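Long-range contacts in prenylcyclase (Actinoplanes teichomyceticus, PDB 6IJ1), which probably acts as a terpenoid-cyclase-like enzyme on prenyl substrates: residues 79-84 and 92-97; 127-132 and 159-164. All blocks are in the same frame, centred on the assembly; numbering follows the deposited sequence.

In the fold
Following the chain from the N terminus, contact 1 comes first: the loop after helix 58-71 turns through residues 79-84 and is fastened to the opening turns of helix 91-104, closing a short loop of seven residues. Contact 2 lies wholly downstream and closes a wider one, in which the loop after helix 112-121 passes along helix 158-164 once helix 134-141 has intervened. The two loops follow in series, neither enclosing nor crossing the other. They nevertheless meet in space, their centres about 12 Å apart, because Asp92, Gly95 and Trp96 of contact 1 pack against Val160, Ala163 and Val164 of contact 2, joining helices 91-104 and 158-164.

Contact 1 of 2, residues 79-84 and 92-97; sequences GGWNYS and DSTGWV
Two first torsions set up the meeting of Trp81 with the helix: that of Thr94 (chi1 -59°) holds OG1 beside its backbone N, facing the Trp81 amide, and that of Trp81 (chi1 -74°) lays the indole over Val97. The Trp81 amide N reaches Thr94 OG1 at 3.0 Å in a nearly straight bond (169° at the hydrogen). OG1 is also bonded to the carbonyl O of Asp90, one turn back along the chain. Thr94 CG2 lies at the edge of the indole, 4.0 Å from Trp81 CE3, while Val97 spreads both methyls across one face. Val97 CG1 sits 3.6 Å from the centroid of the six-membered ring in a CH-pi contact, and Val97 CG2 is 3.8 Å from Trp81 CG. Trp81 NE1 is bonded to Leu71 O, at the end of helix 58-71. Ser93, whose hydroxyl bonds Asp90 OD1, lays OG against the peptide of Asn82, 3.4 Å from Asn82 C. Gly80 CA comes within 3.3 Å of Thr94 OG1, where a CB would be tight. The sequence from Gln75 to Trp81 fits the QW motif of terpenoid cyclases, with Gln75 NE2 bonded to Gly79 O. A leucine in place of Trp81 would probably leave the Val97 methyls without their aromatic face and Leu71 O without its indole N-H. One nearly straight N-H...O bond thus joins loop backbone to helix start, and the indole face supplies apolar cover.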
loop_
_atom_site.group_PDB
_atom_site.type_symbol
_atom_site.label_atom_id
_atom_site.label_comp_id
_atom_site.label_asym_id
_atom_site.label_seq_id
_atom_site.Cartn_x
_atom_site.Cartn_y
_atom_site.Cartn_z
ATOM N N GLY A 79 15.008 9.034 11.105
ATOM C CA GLY A 79 13.710 8.605 11.606
ATOM C C GLY A 79 12.978 7.657 10.666
ATOM O O GLY A 79 11.978 7.078 11.063
ATOM N N GLY A 80 13.495 7.433 9.457
ATOM C CA GLY A 80 12.765 6.754 8.398
ATOM C C GLY A 80 13.222 5.340 8.083
ATOM O O GLY A 80 14.254 4.827 8.555
ATOM N N TRP A 81 12.415 4.683 7.232
ATOM C CA TRP A 81 12.746 3.389 6.627
ATOM C C TRP A 81 12.627 3.518 5.122
ATOM O O TRP A 81 12.207 4.558 4.625
ATOM C CB TRP A 81 11.804 2.329 7.123
ATOM C CG TRP A 81 12.046 1.887 8.557
ATOM C CD1 TRP A 81 12.680 0.733 8.966
ATOM C CD2 TRP A 81 11.525 2.522 9.746
ATOM N NE1 TRP A 81 12.631 0.665 10.372
ATOM C CE2 TRP A 81 11.931 1.732 10.838
ATOM C CE3 TRP A 81 10.768 3.680 9.973
ATOM C CZ2 TRP A 81 11.569 2.048 12.174
ATOM C CZ3 TRP A 81 10.418 4.012 11.323
ATOM C CH2 TRP A 81 10.833 3.189 12.366
ATOM N N ASN A 82 13.032 2.446 4.390
ATOM C CA ASN A 82 13.199 2.559 2.932
ATOM C C ASN A 82 12.695 1.317 2.203
ATOM O O ASN A 82 12.281 0.337 2.793
ATOM C CB ASN A 82 14.675 2.867 2.579
ATOM C CG ASN A 82 15.620 1.879 3.184
ATOM O OD1 ASN A 82 15.364 0.682 3.303
ATOM N ND2 ASN A 82 16.767 2.402 3.582
ATOM N N TYR A 83 12.720 1.402 0.858
ATOM C CA TYR A 83 12.468 0.208 0.054
ATOM C C TYR A 83 13.494 -0.850 0.393
ATOM O O TYR A 83 13.160 -2.009 0.637
ATOM C CB TYR A 83 12.560 0.618 -1.460
ATOM C CG TYR A 83 12.582 -0.521 -2.522
ATOM C CD1 TYR A 83 13.758 -1.255 -2.787
ATOM C CD2 TYR A 83 11.454 -0.856 -3.221
ATOM C CE1 TYR A 83 13.773 -2.284 -3.726
ATOM C CE2 TYR A 83 11.463 -1.877 -4.176
ATOM C CZ TYR A 83 12.622 -2.582 -4.423
ATOM O OH TYR A 83 12.602 -3.593 -5.357
ATOM N N SER A 84 14.773 -0.449 0.329
ATOM C CA SER A 84 15.914 -1.246 0.762
ATOM C C SER A 84 17.057 -0.246 0.853
ATOM O O SER A 84 16.883 0.926 0.527
ATOM C CB SER A 84 16.252 -2.362 -0.238
ATOM O OG SER A 84 16.893 -1.760 -1.361
ATOM N N ASP A 92 6.348 6.570 2.580
ATOM C CA ASP A 92 5.437 5.426 2.545
ATOM C C ASP A 92 5.998 4.244 3.348
ATOM O O ASP A 92 5.308 3.689 4.195
ATOM C CB ASP A 92 5.176 5.030 1.077
ATOM C CG ASP A 92 3.944 4.156 0.927
ATOM O OD1 ASP A 92 2.864 4.540 1.427
ATOM O OD2 ASP A 92 4.075 3.028 0.381
ATOM N N SER A 93 7.252 3.845 3.103
ATOM C CA SER A 93 7.853 2.764 3.872
ATOM C C SER A 93 7.809 3.062 5.391
ATOM O O SER A 93 7.446 2.201 6.204
ATOM C CB SER A 93 9.334 2.539 3.445
ATOM O OG SER A 93 9.384 2.258 2.041
ATOM N N THR A 94 8.139 4.313 5.760
ATOM C CA THR A 94 8.086 4.713 7.160
ATOM C C THR A 94 6.671 4.554 7.689
ATOM O O THR A 94 6.467 4.037 8.787
ATOM C CB THR A 94 8.545 6.141 7.271
ATOM O OG1 THR A 94 9.911 6.201 6.746
ATOM C CG2 THR A 94 8.494 6.666 8.693
ATOM N N GLY A 95 5.692 4.972 6.889
ATOM C CA GLY A 95 4.299 4.835 7.331
ATOM C C GLY A 95 3.890 3.388 7.538
ATOM O O GLY A 95 3.168 3.076 8.505
ATOM N N TRP A 96 4.338 2.455 6.684
ATOM C CA TRP A 96 3.990 1.058 6.916
ATOM C C TRP A 96 4.604 0.507 8.212
ATOM O O TRP A 96 3.979 -0.324 8.861
ATOM C CB TRP A 96 4.383 0.115 5.739
ATOM C CG TRP A 96 3.601 0.437 4.503
ATOM C CD1 TRP A 96 4.046 1.080 3.374
ATOM C CD2 TRP A 96 2.223 0.165 4.300
ATOM N NE1 TRP A 96 2.997 1.256 2.485
ATOM C CE2 TRP A 96 1.860 0.728 3.039
ATOM C CE3 TRP A 96 1.249 -0.467 5.083
ATOM C CZ2 TRP A 96 0.569 0.659 2.539
ATOM C CZ3 TRP A 96 -0.065 -0.543 4.595
ATOM C CH2 TRP A 96 -0.383 0.044 3.323
ATOM N N VAL A 97 5.852 0.917 8.555
ATOM C CA VAL A 97 6.441 0.472 9.816
ATOM C C VAL A 97 5.647 1.022 10.985
ATOM O O VAL A 97 5.351 0.283 11.939
ATOM C CB VAL A 97 7.917 0.889 9.882
ATOM C CG1 VAL A 97 8.479 0.415 11.254
ATOM C CG2 VAL A 97 8.673 0.236 8.706
#

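Contact 2 of 2, residues 127-132 and 159-164; sequences GLVSTY and CVTAAV
Val129 lies against the helix at Val160, Thr161 and Val164, in a setting that repeats the loop-to-helix joint of a QW motif in what is probably the alpha-alpha barrel fold of terpenoid cyclases. Counting from the glycine, Val129 holds the place that tryptophan takes in that motif. From the backbone outward, Val129 CB comes 3.7 Å from Thr161 OG1. There the side chain forks: CG1 stands anti to the backbone N (chi1 -178°) and approaches Val160 CG1 at 4.2 Å, whereas CG2 lies beside the N and meets Val164 CG2 at 3.7 Å. The Val164 methyl that makes this contact is the one set between its own backbone N and carbonyl carbon. Val176 of helix 173-182 also packs on Val129, adding to its apolar surroundings.

At the backbone of the same residue, the amide N of Val129 bonds Thr161 OG1 at 2.9 Å, almost straight at 175°. The same hydroxyl is bonded to the carbonyl O of His157 one turn earlier, so two bonds fix its rotation and satisfy a buried oxygen. Thr161 CG2 turns to the Leu128 side, 3.9 Å from Leu128 CD2. Further along the loop, the hydroxyl of Thr131 is bonded to His157 ND1, tying the loop to the residue just before the helix, and also to Trp194 NE1. That oxygen also meets an apolar neighbour across the contact: Thr131 OG1 lies 3.3 Å from the methyl carbon Val160 CG2.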
loop_
_atom_site.group_PDB
_atom_site.type_symbol
_atom_site.label_atom_id
_atom_site.label_comp_id
_atom_site.label_asym_id
_atom_site.label_seq_id
_atom_site.Cartn_x
_atom_site.Cartn_y
_atom_site.Cartn_z
ATOM N N GLY A 127 -1.660 19.843 2.307
ATOM C CA GLY A 127 -2.102 18.717 3.107
ATOM C C GLY A 127 -1.668 17.374 2.578
ATOM O O GLY A 127 -1.697 16.405 3.329
ATOM N N LEU A 128 -1.250 17.299 1.317
ATOM C CA LEU A 128 -0.719 16.024 0.836
ATOM C C LEU A 128 0.680 15.749 1.361
ATOM O O LEU A 128 1.447 16.648 1.739
ATOM C CB LEU A 128 -0.685 15.995 -0.678
ATOM C CG LEU A 128 -2.081 16.176 -1.295
ATOM C CD1 LEU A 128 -1.929 16.083 -2.828
ATOM C CD2 LEU A 128 -3.103 15.173 -0.772
ATOM N N VAL A 129 1.018 14.460 1.393
ATOM C CA VAL A 129 2.292 13.951 1.854
ATOM C C VAL A 129 3.104 13.496 0.652
ATOM O O VAL A 129 2.588 12.756 -0.196
ATOM C CB VAL A 129 2.085 12.785 2.828
ATOM C CG1 VAL A 129 3.385 12.268 3.349
ATOM C CG2 VAL A 129 1.195 13.229 4.035
ATOM N N SER A 130 4.346 13.972 0.555
ATOM C CA SER A 130 5.202 13.509 -0.521
ATOM C C SER A 130 5.914 12.228 -0.118
ATOM O O SER A 130 6.161 11.959 1.052
ATOM C CB SER A 130 6.260 14.551 -0.909
ATOM O OG SER A 130 7.118 14.852 0.197
ATOM N N THR A 131 6.376 11.468 -1.139
ATOM C CA THR A 131 7.137 10.273 -0.801
ATOM C C THR A 131 8.546 10.621 -0.285
ATOM O O THR A 131 9.097 9.922 0.591
ATOM C CB THR A 131 7.217 9.390 -2.061
ATOM O OG1 THR A 131 5.888 9.021 -2.415
ATOM C CG2 THR A 131 7.998 8.118 -1.805
ATOM N N TYR A 132 9.159 11.631 -0.887
ATOM C CA TYR A 132 10.498 12.057 -0.540
ATOM C C TYR A 132 10.499 13.562 -0.272
ATOM O O TYR A 132 9.633 14.301 -0.734
ATOM C CB TYR A 132 11.486 11.779 -1.722
ATOM C CG TYR A 132 11.596 10.323 -2.106
ATOM C CD1 TYR A 132 12.401 9.450 -1.401
ATOM C CD2 TYR A 132 10.879 9.851 -3.234
ATOM C CE1 TYR A 132 12.465 8.127 -1.812
ATOM C CE2 TYR A 132 10.987 8.526 -3.634
ATOM C CZ TYR A 132 11.780 7.707 -2.906
ATOM O OH TYR A 132 11.804 6.396 -3.381
ATOM N N CYS A 159 -1.666 8.539 -3.059
ATOM C CA CYS A 159 -1.611 7.170 -2.511
ATOM C C CYS A 159 -0.849 7.086 -1.189
ATOM O O CYS A 159 -1.271 6.378 -0.276
ATOM C CB CYS A 159 -0.953 6.232 -3.575
ATOM S SG CYS A 159 0.593 6.936 -4.320
ATOM N N VAL A 160 0.258 7.827 -1.080
ATOM C CA VAL A 160 1.009 7.855 0.177
ATOM C C VAL A 160 0.199 8.587 1.223
ATOM O O VAL A 160 0.124 8.152 2.380
ATOM C CB VAL A 160 2.361 8.535 -0.085
ATOM C CG1 VAL A 160 3.123 8.698 1.230
ATOM C CG2 VAL A 160 3.170 7.686 -1.132
ATOM N N THR A 161 -0.435 9.697 0.822
ATOM C CA THR A 161 -1.285 10.432 1.773
ATOM C C THR A 161 -2.400 9.537 2.265
ATOM O O THR A 161 -2.710 9.512 3.472
ATOM C CB THR A 161 -1.866 11.649 1.094
ATOM O OG1 THR A 161 -0.824 12.431 0.524
ATOM C CG2 THR A 161 -2.676 12.524 2.078
ATOM N N ALA A 162 -3.017 8.775 1.355
ATOM C CA ALA A 162 -4.112 7.888 1.750
ATOM C C ALA A 162 -3.672 6.885 2.792
ATOM O O ALA A 162 -4.440 6.581 3.703
ATOM C CB ALA A 162 -4.645 7.159 0.494
ATOM N N ALA A 163 -2.456 6.353 2.681
ATOM C CA ALA A 163 -1.945 5.394 3.661
ATOM C C ALA A 163 -1.635 6.072 4.979
ATOM O O ALA A 163 -2.122 5.619 6.038
ATOM C CB ALA A 163 -0.670 4.726 3.100
ATOM N N VAL A 164 -0.781 7.105 4.956
ATOM C CA VAL A 164 -0.320 7.622 6.259
ATOM C C VAL A 164 -1.412 8.354 7.045
ATOM O O VAL A 164 -1.293 8.456 8.271
ATOM C CB VAL A 164 0.912 8.505 6.109
ATOM C CG1 VAL A 164 2.082 7.689 5.437
ATOM C CG2 VAL A 164 0.648 9.790 5.399
#